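Long-range contact in polysaccharide deacetylase (Bacillus anthracis, PDB 2J13), which probably removes acetyl groups from peptidoglycan or a related cell-wall polysaccharide, as a zinc-binding family 4 carbohydrate esterase: residues L74-K78 and R102-H108. Sequence-based numbering, arbitrary orientation. Where two conformers were deposited one is given.
Sequences LDVLK and RMKDEGH
Arg102 reaches across to Asp75 and takes hold of Glu106, one turn further along. Its guanidinium grips the Glu106 carboxylate side-on: Arg102 NE gives an almost straight bond to Glu106 OE2 (2.8 Å, 166°) within the guanidinium plane, while NH2 donates to OE1. Arg102 NH2 also forms a salt bridge with Asp75 OD1 (2.9 Å), meeting it on the anti side but tilted out of the carboxylate plane, and NH1, only weakly bonded there, is satisfied by the carbonyl of Gly71. The bend at chi3 (63°) turns the guanidinium to put Leu74 CB over one face. The Lys78 side chain crosses that of Glu106 at about a right angle, and Lys78 NZ forms a salt bridge to Glu106 OE2 (3.0 Å), weak as a hydrogen bond; OE2, which both cations contact, probably offsets the closeness of Lys78 NZ and Arg102 NH2.

Glu106 OE1 has a further donor in a water molecule, which also donates to Leu74 O and is hydrogen-bonded to His108 NE2 (2.9 Å) in the ring plane. ND1 is hydrogen-bonded to Ala84 N, so both nitrogens of this buried imidazole are engaged. Leu74 and Leu77 pack obliquely on the ring, with Leu77 CD1 3.7 Å from His108 CE1.

Within the NodB homology domain, the salt-bridge network joins helix 70-80 to the end of helix 97-105, while beneath it Leu74, Leu77, Met103 and His108, the last edge-to-face, converge on Phe86 of strand 84-88.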
loop_
_atom_site.group_PDB
_atom_site.type_symbol
_atom_site.label_atom_id
_atom_site.label_comp_id
_atom_site.label_asym_id
_atom_site.label_seq_id
_atom_site.Cartn_x
_atom_site.Cartn_y
_atom_site.Cartn_z
ATOM N N LEU A 74 9.003 -12.538 -0.235
ATOM C CA LEU A 74 8.449 -12.997 1.021
ATOM C C LEU A 74 9.518 -13.771 1.804
ATOM O O LEU A 74 9.598 -13.647 3.004
ATOM C CB LEU A 74 7.215 -13.868 0.789
ATOM C CG LEU A 74 5.944 -13.044 0.434
ATOM C CD1 LEU A 74 4.877 -13.920 -0.178
ATOM C CD2 LEU A 74 5.431 -12.338 1.686
ATOM N N ASP A 75 10.336 -14.534 1.097
ATOM C CA ASP A 75 11.431 -15.280 1.776
ATOM C C ASP A 75 12.398 -14.301 2.488
ATOM O O ASP A 75 12.833 -14.542 3.621
ATOM C CB ASP A 75 12.201 -16.129 0.773
ATOM C CG ASP A 75 11.413 -17.326 0.244
ATOM O OD1 ASP A 75 10.420 -17.745 0.865
ATOM O OD2 ASP A 75 11.828 -17.878 -0.809
ATOM N N VAL A 76 12.786 -13.233 1.791
ATOM C CA VAL A 76 13.636 -12.203 2.374
ATOM C C VAL A 76 12.969 -11.578 3.611
ATOM O O VAL A 76 13.570 -11.447 4.658
ATOM C CB VAL A 76 14.023 -11.115 1.367
ATOM C CG1 VAL A 76 14.710 -9.971 2.068
ATOM C CG2 VAL A 76 14.895 -11.673 0.238
ATOM N N LEU A 77 11.705 -11.178 3.504
ATOM C CA LEU A 77 11.031 -10.531 4.628
ATOM C C LEU A 77 10.944 -11.436 5.864
ATOM O O LEU A 77 11.051 -10.966 7.002
ATOM C CB LEU A 77 9.612 -10.086 4.192
ATOM C CG LEU A 77 9.595 -9.012 3.101
ATOM C CD1 LEU A 77 8.102 -8.779 2.642
ATOM C CD2 LEU A 77 10.233 -7.741 3.599
ATOM N N LYS A 78 10.772 -12.730 5.621
ATOM C CA LYS A 78 10.705 -13.720 6.675
ATOM C C LYS A 78 12.078 -13.879 7.357
ATOM O O LYS A 78 12.143 -13.911 8.564
ATOM C CB LYS A 78 10.247 -15.046 6.075
ATOM C CG LYS A 78 10.052 -16.208 7.056
ATOM C CD LYS A 78 9.745 -17.455 6.254
ATOM C CE LYS A 78 8.517 -18.193 6.733
ATOM N NZ LYS A 78 7.839 -18.965 5.612
ATOM N N ARG A 102 0.454 -16.852 2.043
ATOM C CA ARG A 102 1.780 -16.563 2.641
ATOM C C ARG A 102 1.796 -15.183 3.270
ATOM O O ARG A 102 2.361 -14.956 4.323
ATOM C CB ARG A 102 2.896 -16.631 1.593
ATOM C CG ARG A 102 3.250 -18.048 1.122
ATOM C CD ARG A 102 4.585 -18.107 0.455
ATOM N NE ARG A 102 5.661 -17.756 1.375
ATOM C CZ ARG A 102 6.907 -17.485 1.000
ATOM N NH1 ARG A 102 7.257 -17.541 -0.269
ATOM N NH2 ARG A 102 7.810 -17.161 1.908
ATOM N N MET A 103 1.187 -14.208 2.604
ATOM C CA MET A 103 1.181 -12.870 3.157
ATOM C C MET A 103 0.539 -12.838 4.550
ATOM O O MET A 103 1.097 -12.271 5.499
ATOM C CB MET A 103 0.476 -11.921 2.180
ATOM C CG MET A 103 1.248 -11.687 0.885
ATOM S SD MET A 103 0.151 -10.842 -0.312
ATOM C CE MET A 103 1.125 -10.950 -1.828
ATOM N N LYS A 104 -0.613 -13.486 4.687
ATOM C CA LYS A 104 -1.326 -13.501 5.962
ATOM C C LYS A 104 -0.593 -14.364 6.989
ATOM O O LYS A 104 -0.436 -13.949 8.128
ATOM C CB LYS A 104 -2.763 -13.991 5.776
ATOM C CG LYS A 104 -3.586 -14.087 7.064
ATOM C CD LYS A 104 -3.620 -15.521 7.621
ATOM C CE LYS A 104 -4.650 -15.697 8.707
ATOM N NZ LYS A 104 -4.238 -15.149 10.030
ATOM N N ASP A 105 -0.139 -15.524 6.557
ATOM C CA ASP A 105 0.487 -16.512 7.447
ATOM C C ASP A 105 1.826 -16.052 7.973
ATOM O O ASP A 105 2.206 -16.424 9.092
ATOM C CB ASP A 105 0.631 -17.863 6.734
ATOM C CG ASP A 105 -0.715 -18.529 6.437
ATOM O OD1 ASP A 105 -1.748 -18.117 7.022
ATOM O OD2 ASP A 105 -0.756 -19.460 5.597
ATOM N N GLU A 106 2.543 -15.236 7.198
ATOM C CA GLU A 106 3.883 -14.766 7.602
ATOM C C GLU A 106 3.942 -13.357 8.217
ATOM O O GLU A 106 5.011 -12.749 8.299
ATOM C CB GLU A 106 4.853 -14.929 6.438
ATOM C CG GLU A 106 4.887 -16.391 5.957
ATOM C CD GLU A 106 5.621 -16.648 4.672
ATOM O OE1 GLU A 106 6.385 -15.770 4.204
ATOM O OE2 GLU A 106 5.455 -17.796 4.139
ATOM N N GLY A 107 2.807 -12.845 8.673
ATOM C CA GLY A 107 2.773 -11.657 9.502
ATOM C C GLY A 107 2.656 -10.326 8.777
ATOM O O GLY A 107 2.925 -9.281 9.365
ATOM N N HIS A 108 2.233 -10.363 7.514
ATOM C CA HIS A 108 2.068 -9.120 6.740
ATOM C C HIS A 108 0.623 -8.635 6.772
ATOM O O HIS A 108 -0.267 -9.321 7.324
ATOM C CB HIS A 108 2.564 -9.325 5.333
ATOM C CG HIS A 108 3.979 -9.779 5.302
ATOM N ND1 HIS A 108 5.015 -9.004 5.780
ATOM C CD2 HIS A 108 4.520 -10.965 4.944
ATOM C CE1 HIS A 108 6.142 -9.682 5.671
ATOM N NE2 HIS A 108 5.870 -10.874 5.174
HETATM O O HOH W 1 7.397 -13.260 4.763
#